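Local coordinates for protein glycoside Hydrolase Family 43_12 (Metagenome, PDB 7JVH) that probably hydrolyses glycosidic bonds in plant cell-wall arabinoxylan-type polysaccharides or oligosaccharides, as a gut-microbial member of glycoside hydrolase family 43, at residues P284-R289 / G303-V308. Numbering follows the deposited sequence.
Sequences PILTQR and GHADLV
Between two neighbouring blades of the five-bladed beta-propeller that characterises family 43, Leu286 reaches over to Gly303 and Ala305. Segment 284-289 belongs to the loop that leaves strand 278-279, the outermost strand of one four-stranded sheet, while Gly303 and Ala305 lie on strand 300-308, the first strand of the next. No hydrogen bond joins the two segments; the contact is a small, fully buried apolar one. One methyl carries it: CD2 of Leu286 lies 4.2 Å from CA of Gly303 and also 4.2 Å from CB of Ala305. With CG of Leu286 anti to the backbone N (chi1 177°), the side chain extends from the loop toward the strand; rotation about the next bond sets CD2 anti to CA as the leading methyl and turns CD1 off to the side (chi2 74°). Glycine offers bare backbone to this methyl, and two residues on, the alanine methyl points back toward the loop. Phe319, from the adjacent strand 316-322, and Phe350, from strand 349-350, each touch both Leu286 and Ala305, adding aromatic surface to this inter-blade core.

On the loop side, Ile285 and Leu286 form a classic beta bulge opposite Glu265, whose OE1 also accepts a hydrogen bond from Ala305 N, so a single glutamate links both segments. Beyond Leu286 the chain folds into an ST turn, with Arg289 N donating to Thr287 OG1 at 3.0 Å and a nearly straight N-H...O angle of 164°. The Gln288 amide is gripped at both ends, since OE1 accepts from Leu357 N and NE2 donates to Val355 O. NE2 also bonds back to Thr287 O at 2.8 Å, but in a bent geometry, approaching from above the carbonyl plane.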
ATOM      1  N   PRO A 284     -24.979   1.816  -5.857  1.00 42.17           N
ATOM      2  CA  PRO A 284     -23.926   0.861  -5.499  1.00 49.93           C
ATOM      3  C   PRO A 284     -24.237  -0.003  -4.244  1.00 56.27           C
ATOM      4  O   PRO A 284     -25.253   0.221  -3.581  1.00 52.76           O
ATOM      5  CB  PRO A 284     -22.743   1.775  -5.194  1.00 40.75           C
ATOM      6  CG  PRO A 284     -23.377   3.032  -4.692  1.00 40.79           C
ATOM      7  CD  PRO A 284     -24.663   3.193  -5.462  1.00 41.74           C
ATOM      8  N   ILE A 285     -23.366  -0.984  -3.968  1.00 41.15           N
ATOM      9  CA  ILE A 285     -23.469  -1.861  -2.809  1.00 41.10           C
ATOM     10  C   ILE A 285     -22.436  -1.557  -1.706  1.00 56.67           C
ATOM     11  O   ILE A 285     -22.462  -2.186  -0.636  1.00 58.72           O
ATOM     12  CB  ILE A 285     -23.355  -3.345  -3.177  1.00 43.88           C
ATOM     13  CG1 ILE A 285     -22.088  -3.624  -3.998  1.00 54.19           C
ATOM     14  CG2 ILE A 285     -24.613  -3.801  -3.920  1.00 42.57           C
ATOM     15  CD1 ILE A 285     -21.748  -5.088  -4.154  1.00 53.37           C
ATOM     16  N   LEU A 286     -21.566  -0.576  -1.976  1.00 54.75           N
ATOM     17  CA  LEU A 286     -20.503  -0.163  -1.024  1.00 48.14           C
ATOM     18  C   LEU A 286     -20.001   1.253  -1.308  1.00 49.35           C
ATOM     19  O   LEU A 286     -19.310   1.420  -2.277  1.00 60.83           O
ATOM     20  CB  LEU A 286     -19.331  -1.128  -1.148  1.00 42.85           C
ATOM     21  CG  LEU A 286     -18.141  -0.767  -0.273  1.00 43.09           C
ATOM     22  CD1 LEU A 286     -18.440  -1.094   1.166  1.00 48.51           C
ATOM     23  CD2 LEU A 286     -16.904  -1.506  -0.712  1.00 37.71           C
ATOM     24  N   THR A 287     -20.314   2.223  -0.456  1.00 59.05           N
ATOM     25  CA  THR A 287     -19.783   3.578  -0.623  1.00 61.49           C
ATOM     26  C   THR A 287     -19.909   4.383   0.667  1.00 57.77           C
ATOM     27  O   THR A 287     -20.696   4.048   1.528  1.00 50.46           O
ATOM     28  CB  THR A 287     -20.512   4.352  -1.742  1.00 49.61           C
ATOM     29  OG1 THR A 287     -19.858   5.606  -1.962  1.00 44.16           O
ATOM     30  CG2 THR A 287     -21.981   4.600  -1.391  1.00 39.11           C
ATOM     31  N   GLN A 288     -19.112   5.447   0.763  1.00 45.17           N
ATOM     32  CA  GLN A 288     -19.241   6.466   1.792  1.00 44.99           C
ATOM     33  C   GLN A 288     -19.465   7.859   1.209  1.00 45.91           C
ATOM     34  O   GLN A 288     -19.513   8.835   1.959  1.00 42.56           O
ATOM     35  CB  GLN A 288     -17.986   6.484   2.652  1.00 36.70           C
ATOM     36  CG  GLN A 288     -17.751   5.220   3.464  1.00 52.37           C
ATOM     37  CD  GLN A 288     -18.810   5.002   4.535  1.00 50.88           C
ATOM     38  OE1 GLN A 288     -18.758   5.581   5.636  1.00 49.39           O
ATOM     39  NE2 GLN A 288     -19.800   4.190   4.200  1.00 49.54           N
ATOM     40  N   ARG A 289     -19.643   7.941  -0.121  1.00 58.09           N
ATOM     41  CA  ARG A 289     -19.533   9.201  -0.848  1.00 43.88           C
ATOM     42  C   ARG A 289     -20.594  10.251  -0.535  1.00 53.68           C
ATOM     43  O   ARG A 289     -20.342  11.448  -0.671  1.00 43.38           O
ATOM     44  CB  ARG A 289     -19.464   8.933  -2.352  1.00 58.12           C
ATOM     45  CG  ARG A 289     -20.764   8.469  -2.998  1.00 60.84           C
ATOM     46  CD  ARG A 289     -20.384   7.914  -4.365  1.00 64.65           C
ATOM     47  NE  ARG A 289     -21.520   7.347  -5.052  1.00 64.76           N
ATOM     48  CZ  ARG A 289     -21.454   6.621  -6.166  1.00 62.02           C
ATOM     49  NH1 ARG A 289     -20.279   6.395  -6.750  1.00 64.74           N
ATOM     50  NH2 ARG A 289     -22.579   6.127  -6.706  1.00 46.83           N
ATOM     51  N   GLY A 303     -14.147   1.736  -1.881  1.00 49.23           N
ATOM     52  CA  GLY A 303     -14.377   0.934  -3.058  1.00 46.32           C
ATOM     53  C   GLY A 303     -13.204   0.010  -3.335  1.00 58.32           C
ATOM     54  O   GLY A 303     -12.347  -0.206  -2.465  1.00 50.60           O
ATOM     55  N   HIS A 304     -13.173  -0.520  -4.566  1.00 54.02           N
ATOM     56  CA  HIS A 304     -12.163  -1.471  -5.029  1.00 53.56           C
ATOM     57  C   HIS A 304     -12.111  -2.704  -4.134  1.00 51.80           C
ATOM     58  O   HIS A 304     -11.098  -3.000  -3.486  1.00 54.27           O
ATOM     59  CB  HIS A 304     -10.765  -0.848  -5.154  1.00 46.19           C
ATOM     60  CG  HIS A 304      -9.940  -1.491  -6.215  1.00 37.36           C
ATOM     61  ND1 HIS A 304      -9.594  -0.828  -7.374  1.00 50.17           N
ATOM     62  CD2 HIS A 304      -9.441  -2.744  -6.335  1.00 55.35           C
ATOM     63  CE1 HIS A 304      -8.894  -1.636  -8.153  1.00 48.57           C
ATOM     64  NE2 HIS A 304      -8.789  -2.807  -7.549  1.00 58.47           N
ATOM     65  N   ALA A 305     -13.231  -3.434  -4.119  1.00 53.24           N
ATOM     66  CA  ALA A 305     -13.418  -4.566  -3.233  1.00 43.30           C
ATOM     67  C   ALA A 305     -13.089  -5.868  -3.921  1.00 39.75           C
ATOM     68  O   ALA A 305     -12.945  -5.932  -5.147  1.00 51.44           O
ATOM     69  CB  ALA A 305     -14.844  -4.592  -2.732  1.00 44.97           C
ATOM     70  N   ASP A 306     -12.968  -6.922  -3.118  1.00 44.69           N
ATOM     71  CA  ASP A 306     -12.854  -8.284  -3.603  1.00 52.86           C
ATOM     72  C   ASP A 306     -13.472  -9.207  -2.549  1.00 62.76           C
ATOM     73  O   ASP A 306     -13.269  -8.986  -1.342  1.00 71.32           O
ATOM     74  CB  ASP A 306     -11.384  -8.598  -3.833  1.00 40.10           C
ATOM     75  CG  ASP A 306     -11.145  -9.915  -4.547  1.00 65.08           C
ATOM     76  OD1 ASP A 306     -12.076 -10.520  -5.133  1.00 68.03           O
ATOM     77  OD2 ASP A 306      -9.987 -10.366  -4.527  1.00 67.95           O
ATOM     78  N   LEU A 307     -14.234 -10.211  -3.004  1.00 60.35           N
ATOM     79  CA  LEU A 307     -14.956 -11.128  -2.121  1.00 49.88           C
ATOM     80  C   LEU A 307     -14.238 -12.464  -1.944  1.00 54.41           C
ATOM     81  O   LEU A 307     -13.542 -12.929  -2.844  1.00 60.67           O
ATOM     82  CB  LEU A 307     -16.354 -11.409  -2.675  1.00 52.91           C
ATOM     83  CG  LEU A 307     -17.240 -10.221  -3.028  1.00 54.21           C
ATOM     84  CD1 LEU A 307     -18.613 -10.748  -3.415  1.00 47.49           C
ATOM     85  CD2 LEU A 307     -17.332  -9.210  -1.887  1.00 48.96           C
ATOM     86  N   VAL A 308     -14.444 -13.083  -0.780  1.00 56.55           N
ATOM     87  CA  VAL A 308     -13.988 -14.439  -0.510  1.00 58.36           C
ATOM     88  C   VAL A 308     -14.996 -15.170   0.386  1.00 68.11           C
ATOM     89  O   VAL A 308     -15.561 -14.580   1.299  1.00 70.52           O
ATOM     90  CB  VAL A 308     -12.582 -14.439   0.121  1.00 56.18           C
ATOM     91  CG1 VAL A 308     -12.626 -13.910   1.553  1.00 58.88           C
ATOM     92  CG2 VAL A 308     -11.977 -15.827   0.060  1.00 49.62           C
TER